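Local coordinates for cell surface protein (Faecalibacterium prausnitzii A2-165, PDB 4GT6), which is of unknown function but, as an extracellular leucine-rich repeat protein of a gut bacterium, probably binds other proteins, at residues A[194-199]-A[215-220]; A[38-43]-A[70-75]. One frame throughout, in Å; residues are numbered along the deposited sequence.

In the fold
Following the chain from its N terminus, contact 2 closes first: the 38-43 segment leaves the short strand 35-37, and after 26 intervening residues that include the long strand 47-54 it is met by segment 70-75. It ties the N-terminal end of the array to strand 68-71 in a three-stranded parallel sheet. Contact 1 opens much later and closes a shorter loop of 15 residues, joining the region of strand 195-196, at one edge of another parallel sheet, to the loop between strands 209-212 and 224-227. The two loops follow in series, neither nesting nor crossing. The centres of the two contacts lie about 40 Å apart and their nearest atoms about 26 Å, so they belong to separate parts of the elongated solenoid.

Contact 1 (A[194-199]-A[215-220]); sequences TRIGTN and ESYPAI. With EDO (1,2-ethanediol), chain F; EDO (1,2-ethanediol), chain L.
I196 lies flat over one face of the Y217 ring, the main apolar contact here. Its CG1 sits 3.6 Å from the centroid of the Y217 ring, 9° off the ring normal, a CH-pi contact over the centre. I196 CB stands above the CE1 side, while I196 CD1 reaches the CG-CD1 side, 3.6 Å from Y217 CD1; with CG1 anti to the carbonyl carbon (chi1 -58°), the isoleucine side chain runs along the ring in the opposite direction to the tyrosine. The carbonyl of T194 lies at the ring edge, its O in the ring plane and 3.5 Å from Y217 CE2.

Among the polar contacts, the backbone N of I196 donates to Y217 OH (3.0 Å, N-H...O 154°). The same hydroxyl is hydrogen-bonded to E226, so two partners fix the far end of the ring. The short, weakly bonded strand 195-196 is an edge strand of a three-stranded parallel sheet in this leucine-rich repeat solenoid, and the tyrosine reaches it from the loop before strand 224-227.

One water donates to T194 O at 2.6 Å and is also hydrogen-bonded to S216 OG. An ethanediol, probably from the crystallisation liquor, joins I196 O to N199 N.

Contact 2 (A[38-43]-A[70-75]); sequences IPAQVT and QIPDTV. With EDO (1,2-ethanediol), chain Q.
The contact of 38-43 with 70-75 is a backbone hydrogen bond at the end of a parallel strand pair, continued by proline and alanine packing where both segments leave the sheet. I38 N, just after strand 35-37, donates to Q70 O on strand 68-71 at 2.9 Å, almost straight at the hydrogen (172°). Q70 also pairs through its backbone with I36, which places the bond in the regular ladder of these neighbouring strands.

Beyond it the P72 ring is the centre of the apolar contact. Its CD atom lies against I38, with P72 CD 3.8 Å from I38 CB and 3.4 Å from I38 O, and the two side chains cross at about a right angle. The I38 side chain also packs on F59 and Y14. Further round the ring, P72 CB meets the methyl of A40, CB to CB at 3.7 Å, while P72 CG lies 3.6 Å from P39 O. That carbonyl oxygen is buried here and has no hydrogen-bonding partner in the model.

Strands 35-37, 68-71 and 91-94 are successive strands of a parallel sheet that runs along the solenoid, as expected for leucine-rich repeats of the BspA type, a family that takes in 70-75. After strand 68-71 the chain makes a type I turn from P72 to V75, closed by V75 N to P72 O. This turn brings T74 close to A40. With T74 OG1 set between the backbone N and the carbonyl carbon (chi1 57°), the hydroxyl approaches A40 O at 3.6 Å, but its hydrogen bond goes to V51 O on strand 47-54, to which A40 is also joined through its backbone.

Contact 1 (A[194-199]-A[215-220])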
# COMPACT_ATOMS: atom_id res chain seq x y z
N THR A 194 10.82 11.80 -5.89
CA THR A 194 12.08 11.16 -6.33
C THR A 194 12.16 9.71 -5.84
O THR A 194 13.13 9.01 -6.18
CB THR A 194 13.32 11.95 -5.90
OG1 THR A 194 13.32 12.05 -4.48
CG2 THR A 194 13.41 13.33 -6.59
N ARG A 195 11.16 9.27 -5.06
CA ARG A 195 11.11 7.89 -4.57
C ARG A 195 9.67 7.42 -4.47
O ARG A 195 8.82 8.10 -3.88
CB ARG A 195 11.82 7.73 -3.21
CG ARG A 195 11.64 6.32 -2.59
CD ARG A 195 12.59 6.07 -1.43
NE ARG A 195 12.23 6.88 -0.26
CZ ARG A 195 12.87 7.98 0.13
NH1 ARG A 195 13.92 8.42 -0.56
NH2 ARG A 195 12.46 8.65 1.19
N ILE A 196 9.40 6.25 -5.03
CA ILE A 196 8.11 5.57 -4.87
C ILE A 196 8.49 4.17 -4.41
O ILE A 196 9.15 3.44 -5.15
CB ILE A 196 7.18 5.57 -6.12
CG1 ILE A 196 6.85 7.00 -6.59
CG2 ILE A 196 5.89 4.77 -5.78
CD1 ILE A 196 5.82 7.12 -7.76
N GLY A 197 8.11 3.83 -3.18
CA GLY A 197 8.47 2.56 -2.58
C GLY A 197 7.75 1.38 -3.20
O GLY A 197 6.71 1.55 -3.84
N THR A 198 8.27 0.19 -2.97
CA THR A 198 7.71 -1.08 -3.45
C THR A 198 6.24 -1.19 -3.09
O THR A 198 5.91 -0.94 -1.91
CB THR A 198 8.51 -2.25 -2.82
OG1 THR A 198 9.92 -2.02 -2.94
CG2 THR A 198 8.17 -3.57 -3.43
N ASN A 199 5.36 -1.59 -4.03
CA ASN A 199 3.93 -1.85 -3.81
C ASN A 199 3.12 -0.63 -3.34
O ASN A 199 1.99 -0.81 -2.89
CB ASN A 199 3.77 -3.01 -2.80
CG ASN A 199 4.16 -4.34 -3.37
OD1 ASN A 199 3.88 -4.63 -4.52
ND2 ASN A 199 4.87 -5.16 -2.59
N GLU A 215 10.13 13.77 -13.15
CA GLU A 215 11.07 13.24 -14.14
C GLU A 215 11.57 11.85 -13.70
O GLU A 215 11.91 11.03 -14.56
CB GLU A 215 12.25 14.20 -14.35
CG GLU A 215 11.85 15.49 -15.06
CD GLU A 215 11.68 15.41 -16.57
OE1 GLU A 215 12.53 14.77 -17.24
OE2 GLU A 215 10.72 16.02 -17.08
N SER A 216 11.59 11.56 -12.37
CA SER A 216 12.02 10.25 -11.87
C SER A 216 10.95 9.20 -12.03
O SER A 216 11.26 8.01 -12.11
CB SER A 216 12.38 10.33 -10.38
OG SER A 216 13.56 11.09 -10.20
N TYR A 217 9.67 9.63 -12.04
CA TYR A 217 8.56 8.68 -12.13
C TYR A 217 7.60 9.14 -13.20
O TYR A 217 6.50 9.61 -12.90
CB TYR A 217 7.85 8.50 -10.76
CG TYR A 217 8.73 7.74 -9.79
CD1 TYR A 217 8.70 6.34 -9.72
CD2 TYR A 217 9.68 8.40 -9.01
CE1 TYR A 217 9.53 5.64 -8.85
CE2 TYR A 217 10.56 7.70 -8.19
CZ TYR A 217 10.47 6.33 -8.10
OH TYR A 217 11.33 5.67 -7.27
N PRO A 218 8.02 9.07 -14.48
CA PRO A 218 7.14 9.58 -15.55
C PRO A 218 5.95 8.67 -15.83
O PRO A 218 5.99 7.46 -15.61
CB PRO A 218 8.07 9.65 -16.77
CG PRO A 218 9.07 8.53 -16.54
CD PRO A 218 9.29 8.55 -15.03
N ALA A 219 4.88 9.28 -16.34
CA ALA A 219 3.73 8.52 -16.81
C ALA A 219 3.86 8.53 -18.33
O ALA A 219 3.87 9.61 -18.94
CB ALA A 219 2.41 9.12 -16.32
N ILE A 220 4.16 7.36 -18.91
CA ILE A 220 4.43 7.26 -20.36
C ILE A 220 3.34 6.39 -20.95
O ILE A 220 3.20 5.22 -20.56
CB ILE A 220 5.84 6.68 -20.60
CG1 ILE A 220 6.94 7.52 -19.93
CG2 ILE A 220 6.09 6.54 -22.09
CD1 ILE A 220 8.34 6.86 -19.93
C1 EDO F . 6.48 0.57 -6.90
O1 EDO F . 6.11 -0.83 -6.74
C2 EDO F . 8.03 0.73 -6.78
O2 EDO F . 8.55 1.95 -7.32
C1 EDO L . 6.82 -8.04 -2.35
O1 EDO L . 5.97 -7.78 -3.46
C2 EDO L . 8.31 -8.02 -2.72
O2 EDO L . 8.73 -6.68 -2.88
O HOH W 1 14.77 9.29 -8.22

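Contact 2 (A[38-43]-A[70-75])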
# COMPACT_ATOMS: atom_id res chain seq x y z
N ILE A 38 -11.80 15.81 24.27
CA ILE A 38 -10.47 15.98 24.84
C ILE A 38 -10.43 17.36 25.50
O ILE A 38 -10.86 18.32 24.87
CB ILE A 38 -9.36 15.81 23.75
CG1 ILE A 38 -9.40 14.40 23.05
CG2 ILE A 38 -7.97 16.17 24.31
CD1 ILE A 38 -9.09 13.20 23.95
N PRO A 39 -9.97 17.48 26.76
CA PRO A 39 -9.97 18.80 27.41
C PRO A 39 -8.98 19.77 26.75
O PRO A 39 -7.94 19.33 26.27
CB PRO A 39 -9.56 18.47 28.86
CG PRO A 39 -8.75 17.22 28.75
CD PRO A 39 -9.44 16.42 27.66
N ALA A 40 -9.35 21.05 26.66
CA ALA A 40 -8.50 22.11 26.11
C ALA A 40 -7.45 22.53 27.14
O ALA A 40 -6.39 23.07 26.79
CB ALA A 40 -9.34 23.30 25.71
N GLN A 41 -7.78 22.35 28.41
CA GLN A 41 -6.90 22.72 29.52
C GLN A 41 -7.05 21.74 30.69
O GLN A 41 -8.12 21.16 30.89
CB GLN A 41 -7.16 24.18 29.99
CG GLN A 41 -8.54 24.46 30.57
CD GLN A 41 -8.68 25.86 31.16
OE1 GLN A 41 -8.22 26.87 30.60
NE2 GLN A 41 -9.32 25.93 32.32
N VAL A 42 -5.95 21.55 31.43
CA VAL A 42 -5.90 20.74 32.65
C VAL A 42 -5.26 21.59 33.75
O VAL A 42 -4.46 22.49 33.45
CB VAL A 42 -5.18 19.36 32.48
CG1 VAL A 42 -5.99 18.42 31.58
CG2 VAL A 42 -3.75 19.53 31.96
N THR A 43 -5.59 21.28 34.99
CA THR A 43 -5.06 22.02 36.14
C THR A 43 -4.18 21.11 36.99
O THR A 43 -4.52 19.94 37.21
CB THR A 43 -6.21 22.62 36.97
OG1 THR A 43 -6.96 23.49 36.12
CG2 THR A 43 -5.72 23.42 38.20
N GLN A 70 -13.86 14.67 19.81
CA GLN A 70 -13.69 16.08 19.58
C GLN A 70 -12.37 16.47 20.21
O GLN A 70 -12.11 16.12 21.37
CB GLN A 70 -14.86 16.86 20.19
CG GLN A 70 -14.69 18.34 20.04
CD GLN A 70 -15.78 19.03 20.79
OE1 GLN A 70 -15.61 19.46 21.94
NE2 GLN A 70 -16.91 19.14 20.15
N ILE A 71 -11.54 17.19 19.43
CA ILE A 71 -10.21 17.65 19.82
C ILE A 71 -10.20 19.18 19.92
O ILE A 71 -10.69 19.82 18.99
CB ILE A 71 -9.18 17.14 18.76
CG1 ILE A 71 -9.24 15.59 18.58
CG2 ILE A 71 -7.76 17.64 19.03
CD1 ILE A 71 -8.12 14.97 17.63
N PRO A 72 -9.61 19.80 20.96
CA PRO A 72 -9.54 21.26 20.97
C PRO A 72 -8.45 21.78 20.02
O PRO A 72 -7.52 21.04 19.66
CB PRO A 72 -9.21 21.57 22.43
CG PRO A 72 -8.42 20.39 22.89
CD PRO A 72 -8.97 19.21 22.17
N ASP A 73 -8.54 23.07 19.64
CA ASP A 73 -7.53 23.64 18.73
C ASP A 73 -6.17 23.89 19.45
O ASP A 73 -5.22 24.33 18.81
CB ASP A 73 -8.05 24.89 18.01
CG ASP A 73 -8.15 26.16 18.83
OD1 ASP A 73 -8.16 26.06 20.08
OD2 ASP A 73 -8.22 27.24 18.22
N THR A 74 -6.07 23.55 20.75
CA THR A 74 -4.78 23.63 21.47
C THR A 74 -3.87 22.43 21.05
O THR A 74 -2.66 22.50 21.18
CB THR A 74 -5.03 23.61 23.00
OG1 THR A 74 -5.75 22.41 23.35
CG2 THR A 74 -5.76 24.86 23.51
N VAL A 75 -4.47 21.33 20.55
CA VAL A 75 -3.72 20.12 20.21
C VAL A 75 -2.92 20.30 18.91
O VAL A 75 -3.50 20.51 17.84
CB VAL A 75 -4.65 18.87 20.16
CG1 VAL A 75 -3.91 17.65 19.59
CG2 VAL A 75 -5.19 18.54 21.56
C1 EDO Q . -8.44 20.02 39.45
O1 EDO Q . -9.31 18.94 39.16
C2 EDO Q . -7.03 19.47 39.78
O2 EDO Q . -6.54 18.75 38.66